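Vascular protein tyrosine phosphatase 1 (Rattus norvegicus, PDB 3I36) probably catalyses hydrolysis of phosphotyrosine in proteins to tyrosine and phosphate, this chain being the catalytic domain of a receptor-type phosphatase. Local coordinates at residues V137-M142 against R228-Q233; D113-Q118 against W129-E134; W182-F187 against R224-D229. All blocks are in the same frame, centred on the assembly; numbering follows the deposited sequence. Where two conformers were deposited one is given.

Contact 1: residues V137-M142 against R228-Q233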
loop_
_atom_site.group_PDB
_atom_site.type_symbol
_atom_site.label_atom_id
_atom_site.label_comp_id
_atom_site.label_asym_id
_atom_site.label_seq_id
_atom_site.Cartn_x
_atom_site.Cartn_y
_atom_site.Cartn_z
ATOM N N VAL A 137 -12.333 -5.755 -2.112
ATOM C CA VAL A 137 -11.045 -6.068 -1.517
ATOM C C VAL A 137 -11.095 -7.417 -0.822
ATOM O O VAL A 137 -11.940 -7.638 0.028
ATOM C CB VAL A 137 -10.643 -4.969 -0.516
ATOM C CG1 VAL A 137 -9.381 -5.352 0.229
ATOM C CG2 VAL A 137 -10.418 -3.671 -1.279
ATOM N N TYR A 138 -10.191 -8.316 -1.202
ATOM C CA TYR A 138 -10.083 -9.628 -0.572
ATOM C C TYR A 138 -8.792 -9.701 0.235
ATOM O O TYR A 138 -8.613 -10.575 1.070
ATOM C CB TYR A 138 -10.035 -10.717 -1.626
ATOM C CG TYR A 138 -11.387 -11.151 -2.129
ATOM C CD1 TYR A 138 -12.187 -10.289 -2.851
ATOM C CD2 TYR A 138 -11.847 -12.428 -1.892
ATOM C CE1 TYR A 138 -13.436 -10.700 -3.325
ATOM C CE2 TYR A 138 -13.078 -12.847 -2.351
ATOM C CZ TYR A 138 -13.864 -11.986 -3.070
ATOM O OH TYR A 138 -15.087 -12.420 -3.527
ATOM N N ALA A 139 -7.873 -8.783 -0.047
ATOM C CA ALA A 139 -6.586 -8.789 0.632
ATOM C C ALA A 139 -6.252 -7.407 1.157
ATOM O O ALA A 139 -6.340 -6.416 0.439
ATOM C CB ALA A 139 -5.475 -9.277 -0.303
ATOM N N ILE A 140 -5.846 -7.355 2.414
ATOM C CA ILE A 140 -5.362 -6.110 2.975
ATOM C C ILE A 140 -3.929 -6.357 3.343
ATOM O O ILE A 140 -3.606 -7.372 3.947
ATOM C CB ILE A 140 -6.126 -5.717 4.246
ATOM C CG1 ILE A 140 -7.538 -5.235 3.881
ATOM C CG2 ILE A 140 -5.364 -4.632 5.012
ATOM C CD1 ILE A 140 -8.408 -4.951 5.113
ATOM N N VAL A 141 -3.068 -5.421 2.975
ATOM C CA VAL A 141 -1.689 -5.485 3.397
ATOM C C VAL A 141 -1.484 -4.329 4.333
ATOM O O VAL A 141 -1.639 -3.172 3.948
ATOM C CB VAL A 141 -0.739 -5.359 2.211
ATOM C CG1 VAL A 141 0.713 -5.321 2.698
ATOM C CG2 VAL A 141 -0.949 -6.525 1.267
ATOM N N MET A 142 -1.140 -4.647 5.570
ATOM C CA MET A 142 -0.981 -3.642 6.591
ATOM C C MET A 142 0.476 -3.594 6.978
ATOM O O MET A 142 1.055 -4.605 7.386
ATOM C CB MET A 142 -1.816 -4.003 7.804
ATOM C CG MET A 142 -1.562 -3.094 8.968
ATOM S SD MET A 142 -2.803 -3.331 10.244
ATOM C CE MET A 142 -2.227 -2.119 11.439
ATOM N N ARG A 228 0.945 -12.407 -2.746
ATOM C CA ARG A 228 0.727 -12.791 -4.133
ATOM C C ARG A 228 0.200 -14.218 -4.253
ATOM O O ARG A 228 -0.658 -14.518 -5.092
ATOM C CB ARG A 228 2.024 -12.605 -4.924
ATOM C CG ARG A 228 2.205 -11.156 -5.389
ATOM C CD ARG A 228 1.004 -10.803 -6.222
ATOM N NE ARG A 228 0.886 -9.384 -6.531
ATOM C CZ ARG A 228 -0.218 -8.844 -7.030
ATOM N NH1 ARG A 228 -1.270 -9.618 -7.253
ATOM N NH2 ARG A 228 -0.281 -7.544 -7.294
ATOM N N ASP A 229 0.715 -15.099 -3.409
ATOM C CA ASP A 229 0.253 -16.473 -3.415
ATOM C C ASP A 229 -1.250 -16.506 -3.177
ATOM O O ASP A 229 -2.004 -17.195 -3.875
ATOM C CB ASP A 229 0.972 -17.273 -2.341
ATOM C CG ASP A 229 0.675 -18.753 -2.439
ATOM O OD1 ASP A 229 1.140 -19.385 -3.408
ATOM O OD2 ASP A 229 -0.033 -19.268 -1.555
ATOM N N TYR A 230 -1.686 -15.745 -2.184
ATOM C CA TYR A 230 -3.103 -15.645 -1.885
ATOM C C TYR A 230 -3.877 -14.984 -3.023
ATOM O O TYR A 230 -4.946 -15.452 -3.397
ATOM C CB TYR A 230 -3.311 -14.867 -0.590
ATOM C CG TYR A 230 -4.752 -14.604 -0.245
ATOM C CD1 TYR A 230 -5.551 -15.602 0.299
ATOM C CD2 TYR A 230 -5.303 -13.337 -0.413
ATOM C CE1 TYR A 230 -6.873 -15.352 0.635
ATOM C CE2 TYR A 230 -6.617 -13.077 -0.077
ATOM C CZ TYR A 230 -7.395 -14.083 0.444
ATOM O OH TYR A 230 -8.707 -13.810 0.774
ATOM N N MET A 231 -3.337 -13.895 -3.564
ATOM C CA MET A 231 -4.015 -13.167 -4.637
ATOM C C MET A 231 -4.319 -14.043 -5.840
ATOM O O MET A 231 -5.210 -13.734 -6.619
ATOM C CB MET A 231 -3.199 -11.947 -5.059
ATOM C CG MET A 231 -3.203 -10.858 -4.008
ATOM S SD MET A 231 -4.882 -10.401 -3.531
ATOM C CE MET A 231 -5.519 -9.729 -5.058
ATOM N N LYS A 232 -3.567 -15.125 -6.006
ATOM C CA LYS A 232 -3.810 -16.026 -7.132
ATOM C C LYS A 232 -5.176 -16.697 -7.002
ATOM O O LYS A 232 -5.734 -17.203 -7.975
ATOM C CB LYS A 232 -2.710 -17.076 -7.212
ATOM C CG LYS A 232 -1.368 -16.529 -7.679
ATOM C CD LYS A 232 -0.338 -17.646 -7.660
ATOM C CE LYS A 232 1.024 -17.167 -8.132
ATOM N NZ LYS A 232 2.009 -18.270 -7.957
ATOM N N GLN A 233 -5.716 -16.666 -5.792
ATOM C CA GLN A 233 -6.959 -17.360 -5.477
ATOM C C GLN A 233 -8.157 -16.431 -5.558
ATOM O O GLN A 233 -9.286 -16.852 -5.371
ATOM C CB GLN A 233 -6.871 -17.908 -4.058
ATOM C CG GLN A 233 -5.661 -18.800 -3.860
ATOM C CD GLN A 233 -5.540 -19.296 -2.439
ATOM O OE1 GLN A 233 -6.459 -19.143 -1.640
ATOM N NE2 GLN A 233 -4.398 -19.882 -2.109
#

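Contact 2: residues D113-Q118 against W129-E134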
loop_
_atom_site.group_PDB
_atom_site.type_symbol
_atom_site.label_atom_id
_atom_site.label_comp_id
_atom_site.label_asym_id
_atom_site.label_seq_id
_atom_site.Cartn_x
_atom_site.Cartn_y
_atom_site.Cartn_z
ATOM N N ASP A 113 -4.877 -2.281 -9.473
ATOM C CA ASP A 113 -4.364 -3.451 -8.761
ATOM C C ASP A 113 -4.323 -3.214 -7.274
ATOM O O ASP A 113 -4.413 -4.152 -6.487
ATOM C CB ASP A 113 -2.964 -3.803 -9.239
ATOM C CG ASP A 113 -2.972 -4.398 -10.617
ATOM O OD1 ASP A 113 -1.884 -4.504 -11.202
ATOM O OD2 ASP A 113 -4.076 -4.741 -11.106
ATOM N N PHE A 114 -4.153 -1.959 -6.888
ATOM C CA PHE A 114 -4.005 -1.635 -5.485
ATOM C C PHE A 114 -4.906 -0.494 -5.111
ATOM O O PHE A 114 -5.256 0.328 -5.937
ATOM C CB PHE A 114 -2.574 -1.181 -5.178
ATOM C CG PHE A 114 -1.554 -2.251 -5.351
ATOM C CD1 PHE A 114 -0.865 -2.373 -6.541
ATOM C CD2 PHE A 114 -1.285 -3.144 -4.321
ATOM C CE1 PHE A 114 0.091 -3.359 -6.700
ATOM C CE2 PHE A 114 -0.329 -4.134 -4.479
ATOM C CZ PHE A 114 0.360 -4.233 -5.666
ATOM N N ILE A 115 -5.241 -0.442 -3.838
ATOM C CA ILE A 115 -5.711 0.786 -3.243
ATOM C C ILE A 115 -4.718 1.098 -2.155
ATOM O O ILE A 115 -4.462 0.266 -1.281
ATOM C CB ILE A 115 -7.076 0.627 -2.632
ATOM C CG1 ILE A 115 -8.112 0.456 -3.738
ATOM C CG2 ILE A 115 -7.392 1.843 -1.750
ATOM C CD1 ILE A 115 -9.457 0.022 -3.227
ATOM N N ALA A 116 -4.118 2.276 -2.230
ATOM C CA ALA A 116 -3.275 2.729 -1.142
ATOM C C ALA A 116 -4.136 3.621 -0.270
ATOM O O ALA A 116 -4.786 4.544 -0.750
ATOM C CB ALA A 116 -2.069 3.504 -1.663
ATOM N N THR A 117 -4.145 3.341 1.016
ATOM C CA THR A 117 -4.965 4.125 1.907
ATOM C C THR A 117 -4.240 4.313 3.223
ATOM O O THR A 117 -3.275 3.610 3.511
ATOM C CB THR A 117 -6.336 3.450 2.118
ATOM O OG1 THR A 117 -7.207 4.352 2.804
ATOM C CG2 THR A 117 -6.192 2.163 2.930
ATOM N N GLN A 118 -4.701 5.270 4.018
ATOM C CA GLN A 118 -4.107 5.513 5.312
ATOM C C GLN A 118 -4.611 4.470 6.298
ATOM O O GLN A 118 -5.637 3.823 6.072
ATOM C CB GLN A 118 -4.531 6.885 5.802
ATOM C CG GLN A 118 -6.014 6.942 6.092
ATOM C CD GLN A 118 -6.494 8.339 6.427
ATOM O OE1 GLN A 118 -5.820 9.331 6.142
ATOM N NE2 GLN A 118 -7.678 8.423 7.010
ATOM N N TRP A 129 -14.178 -0.061 5.996
ATOM C CA TRP A 129 -14.812 -1.323 5.641
ATOM C C TRP A 129 -15.769 -1.182 4.469
ATOM O O TRP A 129 -15.954 -2.116 3.690
ATOM C CB TRP A 129 -15.484 -1.955 6.850
ATOM C CG TRP A 129 -14.463 -2.509 7.765
ATOM C CD1 TRP A 129 -14.037 -1.973 8.942
ATOM C CD2 TRP A 129 -13.674 -3.677 7.536
ATOM N NE1 TRP A 129 -13.046 -2.762 9.487
ATOM C CE2 TRP A 129 -12.805 -3.814 8.642
ATOM C CE3 TRP A 129 -13.624 -4.631 6.512
ATOM C CZ2 TRP A 129 -11.897 -4.866 8.750
ATOM C CZ3 TRP A 129 -12.715 -5.674 6.615
ATOM C CH2 TRP A 129 -11.868 -5.786 7.729
ATOM N N ARG A 130 -16.357 -0.007 4.324
ATOM C CA ARG A 130 -17.242 0.228 3.198
ATOM C C ARG A 130 -16.411 0.188 1.919
ATOM O O ARG A 130 -16.839 -0.348 0.905
ATOM C CB ARG A 130 -17.982 1.557 3.344
ATOM C CG ARG A 130 -19.136 1.709 2.366
ATOM C CD ARG A 130 -20.158 2.731 2.854
ATOM N NE ARG A 130 -19.524 3.967 3.276
ATOM C CZ ARG A 130 -19.517 5.085 2.561
ATOM N NH1 ARG A 130 -18.906 6.161 3.027
ATOM N NH2 ARG A 130 -20.113 5.120 1.383
ATOM N N MET A 131 -15.197 0.716 1.986
ATOM C CA MET A 131 -14.309 0.678 0.833
ATOM C C MET A 131 -13.920 -0.765 0.565
ATOM O O MET A 131 -13.934 -1.233 -0.572
ATOM C CB MET A 131 -13.051 1.467 1.108
ATOM C CG MET A 131 -12.053 1.335 -0.021
ATOM S SD MET A 131 -10.714 2.518 0.115
ATOM C CE MET A 131 -9.799 1.891 1.512
ATOM N N VAL A 132 -13.544 -1.460 1.628
ATOM C CA VAL A 132 -13.184 -2.859 1.508
ATOM C C VAL A 132 -14.307 -3.591 0.812
ATOM O O VAL A 132 -14.074 -4.358 -0.115
ATOM C CB VAL A 132 -12.940 -3.504 2.883
ATOM C CG1 VAL A 132 -13.024 -5.041 2.777
ATOM C CG2 VAL A 132 -11.581 -3.083 3.412
ATOM N N TRP A 133 -15.535 -3.347 1.254
ATOM C CA TRP A 133 -16.671 -4.058 0.683
ATOM C C TRP A 133 -16.949 -3.621 -0.745
ATOM O O TRP A 133 -16.994 -4.431 -1.675
ATOM C CB TRP A 133 -17.943 -3.856 1.495
ATOM C CG TRP A 133 -19.024 -4.610 0.832
ATOM C CD1 TRP A 133 -20.005 -4.118 0.017
ATOM C CD2 TRP A 133 -19.163 -6.033 0.818
ATOM N NE1 TRP A 133 -20.780 -5.154 -0.463
ATOM C CE2 TRP A 133 -20.275 -6.338 0.011
ATOM C CE3 TRP A 133 -18.460 -7.076 1.432
ATOM C CZ2 TRP A 133 -20.710 -7.647 -0.192
ATOM C CZ3 TRP A 133 -18.891 -8.382 1.226
ATOM C CH2 TRP A 133 -20.007 -8.653 0.419
ATOM N N GLU A 134 -17.138 -2.323 -0.925
ATOM C CA GLU A 134 -17.579 -1.820 -2.214
ATOM C C GLU A 134 -16.544 -2.003 -3.296
ATOM O O GLU A 134 -16.878 -2.092 -4.467
ATOM C CB GLU A 134 -17.952 -0.348 -2.106
ATOM C CG GLU A 134 -19.166 -0.144 -1.221
ATOM C CD GLU A 134 -19.529 1.308 -1.080
ATOM O OE1 GLU A 134 -18.864 2.163 -1.709
ATOM O OE2 GLU A 134 -20.485 1.581 -0.335
#

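Contact 3: residues W182-F187 against R224-D229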
loop_
_atom_site.group_PDB
_atom_site.type_symbol
_atom_site.label_atom_id
_atom_site.label_comp_id
_atom_site.label_asym_id
_atom_site.label_seq_id
_atom_site.Cartn_x
_atom_site.Cartn_y
_atom_site.Cartn_z
ATOM N N TRP A 182 5.363 -11.244 10.797
ATOM C CA TRP A 182 4.047 -10.789 10.386
ATOM C C TRP A 182 2.959 -11.693 10.915
ATOM O O TRP A 182 3.193 -12.846 11.301
ATOM C CB TRP A 182 3.935 -10.710 8.862
ATOM C CG TRP A 182 4.339 -11.968 8.146
ATOM C CD1 TRP A 182 3.632 -13.139 8.057
ATOM C CD2 TRP A 182 5.543 -12.169 7.405
ATOM N NE1 TRP A 182 4.329 -14.054 7.302
ATOM C CE2 TRP A 182 5.502 -13.481 6.887
ATOM C CE3 TRP A 182 6.646 -11.359 7.120
ATOM C CZ2 TRP A 182 6.531 -14.005 6.097
ATOM C CZ3 TRP A 182 7.669 -11.885 6.342
ATOM C CH2 TRP A 182 7.601 -13.198 5.841
ATOM N N THR A 183 1.756 -11.146 10.923
ATOM C CA THR A 183 0.585 -11.875 11.340
ATOM C C THR A 183 -0.364 -11.895 10.170
ATOM O O THR A 183 -0.526 -10.900 9.474
ATOM C CB THR A 183 -0.075 -11.179 12.527
ATOM O OG1 THR A 183 0.807 -11.265 13.645
ATOM C CG2 THR A 183 -1.434 -11.818 12.859
ATOM N N ILE A 184 -0.971 -13.045 9.945
ATOM C CA ILE A 184 -1.919 -13.172 8.876
ATOM C C ILE A 184 -3.256 -13.494 9.496
ATOM O O ILE A 184 -3.372 -14.404 10.330
ATOM C CB ILE A 184 -1.488 -14.256 7.876
ATOM C CG1 ILE A 184 -0.161 -13.840 7.225
ATOM C CG2 ILE A 184 -2.563 -14.453 6.817
ATOM C CD1 ILE A 184 0.469 -14.910 6.366
ATOM N N ARG A 185 -4.260 -12.713 9.121
ATOM C CA ARG A 185 -5.580 -12.882 9.697
ATOM C C ARG A 185 -6.559 -13.114 8.577
ATOM O O ARG A 185 -6.529 -12.432 7.555
ATOM C CB ARG A 185 -5.967 -11.648 10.503
ATOM C CG ARG A 185 -4.913 -11.268 11.539
ATOM C CD ARG A 185 -5.438 -10.203 12.498
ATOM N NE ARG A 185 -4.422 -9.878 13.484
ATOM C CZ ARG A 185 -3.497 -8.941 13.316
ATOM N NH1 ARG A 185 -3.484 -8.210 12.206
ATOM N NH2 ARG A 185 -2.595 -8.720 14.263
ATOM N N ASP A 186 -7.419 -14.100 8.771
ATOM C CA ASP A 186 -8.501 -14.313 7.844
ATOM C C ASP A 186 -9.783 -13.858 8.483
ATOM O O ASP A 186 -10.014 -14.073 9.679
ATOM C CB ASP A 186 -8.593 -15.776 7.441
ATOM C CG ASP A 186 -7.602 -16.133 6.372
ATOM O OD1 ASP A 186 -7.370 -15.283 5.498
ATOM O OD2 ASP A 186 -7.057 -17.253 6.399
ATOM N N PHE A 187 -10.622 -13.239 7.664
ATOM C CA PHE A 187 -11.925 -12.794 8.088
ATOM C C PHE A 187 -12.958 -13.230 7.075
ATOM O O PHE A 187 -12.647 -13.607 5.941
ATOM C CB PHE A 187 -11.972 -11.274 8.163
ATOM C CG PHE A 187 -10.891 -10.680 8.998
ATOM C CD1 PHE A 187 -11.109 -10.405 10.339
ATOM C CD2 PHE A 187 -9.649 -10.407 8.447
ATOM C CE1 PHE A 187 -10.102 -9.867 11.117
ATOM C CE2 PHE A 187 -8.634 -9.853 9.219
ATOM C CZ PHE A 187 -8.861 -9.588 10.558
ATOM N N ARG A 224 5.624 -10.228 0.529
ATOM C CA ARG A 224 4.974 -9.946 -0.750
ATOM C C ARG A 224 4.595 -11.232 -1.474
ATOM O O ARG A 224 3.488 -11.352 -2.015
ATOM C CB ARG A 224 5.828 -9.076 -1.691
ATOM C CG ARG A 224 4.918 -8.484 -2.778
ATOM C CD ARG A 224 5.321 -8.636 -4.259
ATOM N NE ARG A 224 5.696 -9.968 -4.674
ATOM C CZ ARG A 224 5.588 -10.465 -5.912
ATOM N NH1 ARG A 224 5.041 -9.792 -6.914
ATOM N NH2 ARG A 224 6.026 -11.689 -6.142
ATOM N N TYR A 225 5.516 -12.187 -1.531
ATOM C CA TYR A 225 5.198 -13.461 -2.164
ATOM C C TYR A 225 3.989 -14.124 -1.512
ATOM O O TYR A 225 3.158 -14.704 -2.199
ATOM C CB TYR A 225 6.404 -14.407 -2.193
ATOM C CG TYR A 225 7.385 -14.070 -3.295
ATOM C CD1 TYR A 225 7.047 -14.251 -4.632
ATOM C CD2 TYR A 225 8.639 -13.558 -3.000
ATOM C CE1 TYR A 225 7.935 -13.936 -5.639
ATOM C CE2 TYR A 225 9.538 -13.249 -4.004
ATOM C CZ TYR A 225 9.180 -13.435 -5.315
ATOM O OH TYR A 225 10.069 -13.116 -6.306
ATOM N N LEU A 226 3.880 -14.029 -0.191
ATOM C CA LEU A 226 2.722 -14.610 0.493
ATOM C C LEU A 226 1.433 -13.944 0.029
ATOM O O LEU A 226 0.439 -14.610 -0.276
ATOM C CB LEU A 226 2.867 -14.473 2.008
ATOM C CG LEU A 226 3.942 -15.340 2.662
ATOM C CD1 LEU A 226 3.896 -15.197 4.172
ATOM C CD2 LEU A 226 3.784 -16.808 2.246
ATOM N N VAL A 227 1.458 -12.617 -0.029
ATOM C CA VAL A 227 0.301 -11.870 -0.492
ATOM C C VAL A 227 -0.060 -12.332 -1.888
ATOM O O VAL A 227 -1.221 -12.608 -2.194
ATOM C CB VAL A 227 0.585 -10.358 -0.508
ATOM C CG1 VAL A 227 -0.596 -9.582 -1.091
ATOM C CG2 VAL A 227 0.913 -9.873 0.887
ATOM N N ARG A 228 0.945 -12.407 -2.746
ATOM C CA ARG A 228 0.727 -12.791 -4.133
ATOM C C ARG A 228 0.200 -14.218 -4.253
ATOM O O ARG A 228 -0.658 -14.518 -5.092
ATOM C CB ARG A 228 2.024 -12.605 -4.924
ATOM C CG ARG A 228 2.205 -11.156 -5.389
ATOM C CD ARG A 228 1.004 -10.803 -6.222
ATOM N NE ARG A 228 0.886 -9.384 -6.531
ATOM C CZ ARG A 228 -0.218 -8.844 -7.030
ATOM N NH1 ARG A 228 -1.270 -9.618 -7.253
ATOM N NH2 ARG A 228 -0.281 -7.544 -7.294
ATOM N N ASP A 229 0.715 -15.099 -3.409
ATOM C CA ASP A 229 0.253 -16.473 -3.415
ATOM C C ASP A 229 -1.250 -16.506 -3.177
ATOM O O ASP A 229 -2.004 -17.195 -3.875
ATOM C CB ASP A 229 0.972 -17.273 -2.341
ATOM C CG ASP A 229 0.675 -18.753 -2.439
ATOM O OD1 ASP A 229 1.140 -19.385 -3.408
ATOM O OD2 ASP A 229 -0.033 -19.268 -1.555
#

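Contact 1: residues V137-M142 against R228-Q233
Ala-139 and Met-231 bring the two backbones closest, their CA atoms 7.3 Å apart, where the start of strand 139-142 passes the C-terminal part of helix 218-231. Ala-139 is the worked case of one methyl shared by two larger side chains: its CB is directed at the helix and touches both Met-231 and Tyr-230. Met-231 SD reaches to 3.5 Å from Ala-139 CB because the chain bends at chi2 (-54°), which brings the sulfur round to the strand. Beside it, the Tyr-230 ring presents an edge to the same methyl, with CE2 4.0 Å from Ala-139 CB. CG of Tyr-230 stands anti to the backbone N (chi1 175°), which carries the ring off the helix to the strand and leaves OH 3.2 Å from the carbonyl O of Tyr-138. A hydrogen bond there is possible, although the hydroxyl proton has another acceptor nearby. The Tyr-138 ring heads the other way and stacks on His-198. Strand 139-142 runs parallel between strands 240-243 and 196-205 in the central sheet; Ile-240 and Arg-201 on these neighbours touch Met-231 and Tyr-230 respectively, so the helix end rests across three strands.

Contact 2: residues D113-Q118 against W129-E134
Met-131 meets Ile-115 and Thr-117 with the far end of its chain, and following it outward shows how one flexible residue can bridge a helix and a sheet. CB leaves helix 125-134 in the direction of strand 114-117, and CG continues anti to the backbone N (chi1 175°). The next torsion is also extended, so CB and CG serve to span the distance between the backbones, whose nearest CA atoms, those of Ile-115 and Met-131, are 9.5 Å apart. SD is the first atom to arrive, 3.9 Å from CG2 of Ile-115, as the two side chains slide past each other in opposite directions. A bend at chi3 (71°) then swings the terminal methyl along the strand. CE remains 4.1 Å from Ile-115 CG2 but ends tip to tip with Thr-117, 3.8 Å from CB and 3.9 Å from CG2 of that residue. Thr-117 OG1 is also close to this methyl, yet its polar need is met by a hydrogen bond with the carbonyl O of Asn-101. The contact is buried and largely apolar, and it lies close behind the active site: the side chain of Thr-117 is about 9 Å from that of Cys-244, probably the phosphocysteine nucleophile. Ala-102 of the edge strand 102-105 touches all three residues. Phe-114 and Ala-116 face helix 249-267 across the sheet, while helix 125-134 covers the opposite face and links strand 114-117 to strand 139-142 in a beta-alpha-beta crossover, with strand 240-243 between the two.

Contact 3: residues W182-F187 against R224-D229
The indole of Trp-182 receives the CD1 methyl of Leu-226 obliquely, beside NE1, CE2 and CZ2: NE1 of Trp-182 is 3.4 Å from Leu-226 CD1, and CZ2 of the same indole is 3.5 Å from it. Phe-223, just before Arg-224 on the helix, meets the same indole with the ring planes at about 55°. Another flat group, the guanidinium of Arg-224, has CG of Arg-228 lying over the centre of one face, 3.4 Å above the plane, and CG of Tyr-225 at its edge, in plane. On the strand, the guanidinium of Arg-185 carries CG2 of Thr-183 over one face, offset toward the rim. Neither arginine bridges the two segments; each is held by other partners, Arg-185 by Glu-176 and Arg-224 by Asp-258 of helix 249-267, which also binds Arg-228. The pairing with Asp-258 illustrates how the mixed central sheet of the tyrosine phosphatase fold is covered: helix 218-231 lies against helix 249-267 on one flank and sends leucine and valine side chains down to the strands on the other. Strand 182-191 belongs to the antiparallel part of that sheet, next to strand 196-205, whose Phe-203 touches Val-227. Leu-226 makes the link to strand 182-191 through a single branch, CD1, with its chain crossing both Trp-182 and Ile-184 at about a right angle. CG of Trp-182 sits between its own backbone N and carbonyl carbon (chi1 52°); with this torsion the indole extends from the start of the strand toward the helix. Two residues on, Ile-184 points the same way and extends CD1 to 4.1 Å from CD1 of Leu-226.

Contacts 1 and 3 anchor the same helix, 218-231, to different strands of one sheet: contact 1 near its C-terminal end, contact 3 a turn earlier. Val-141 CG2 and Val-227 CG2, 3.8 Å apart, pack between them. Both are partly buried, and each mixes an aromatic ring with aliphatic groups; contact 1 alone adds a possible polar link. Contact 2 is fully buried, depends on a single methionine, and uses helix 125-134 on the other side of the sheet. It joins contact 1 through the chain turn that follows this helix, where Val-137 N probably bonds to Val-132 O. Phe-114, from the opposite face of strand 114-117, packs against Arg-228 on helix 218-231.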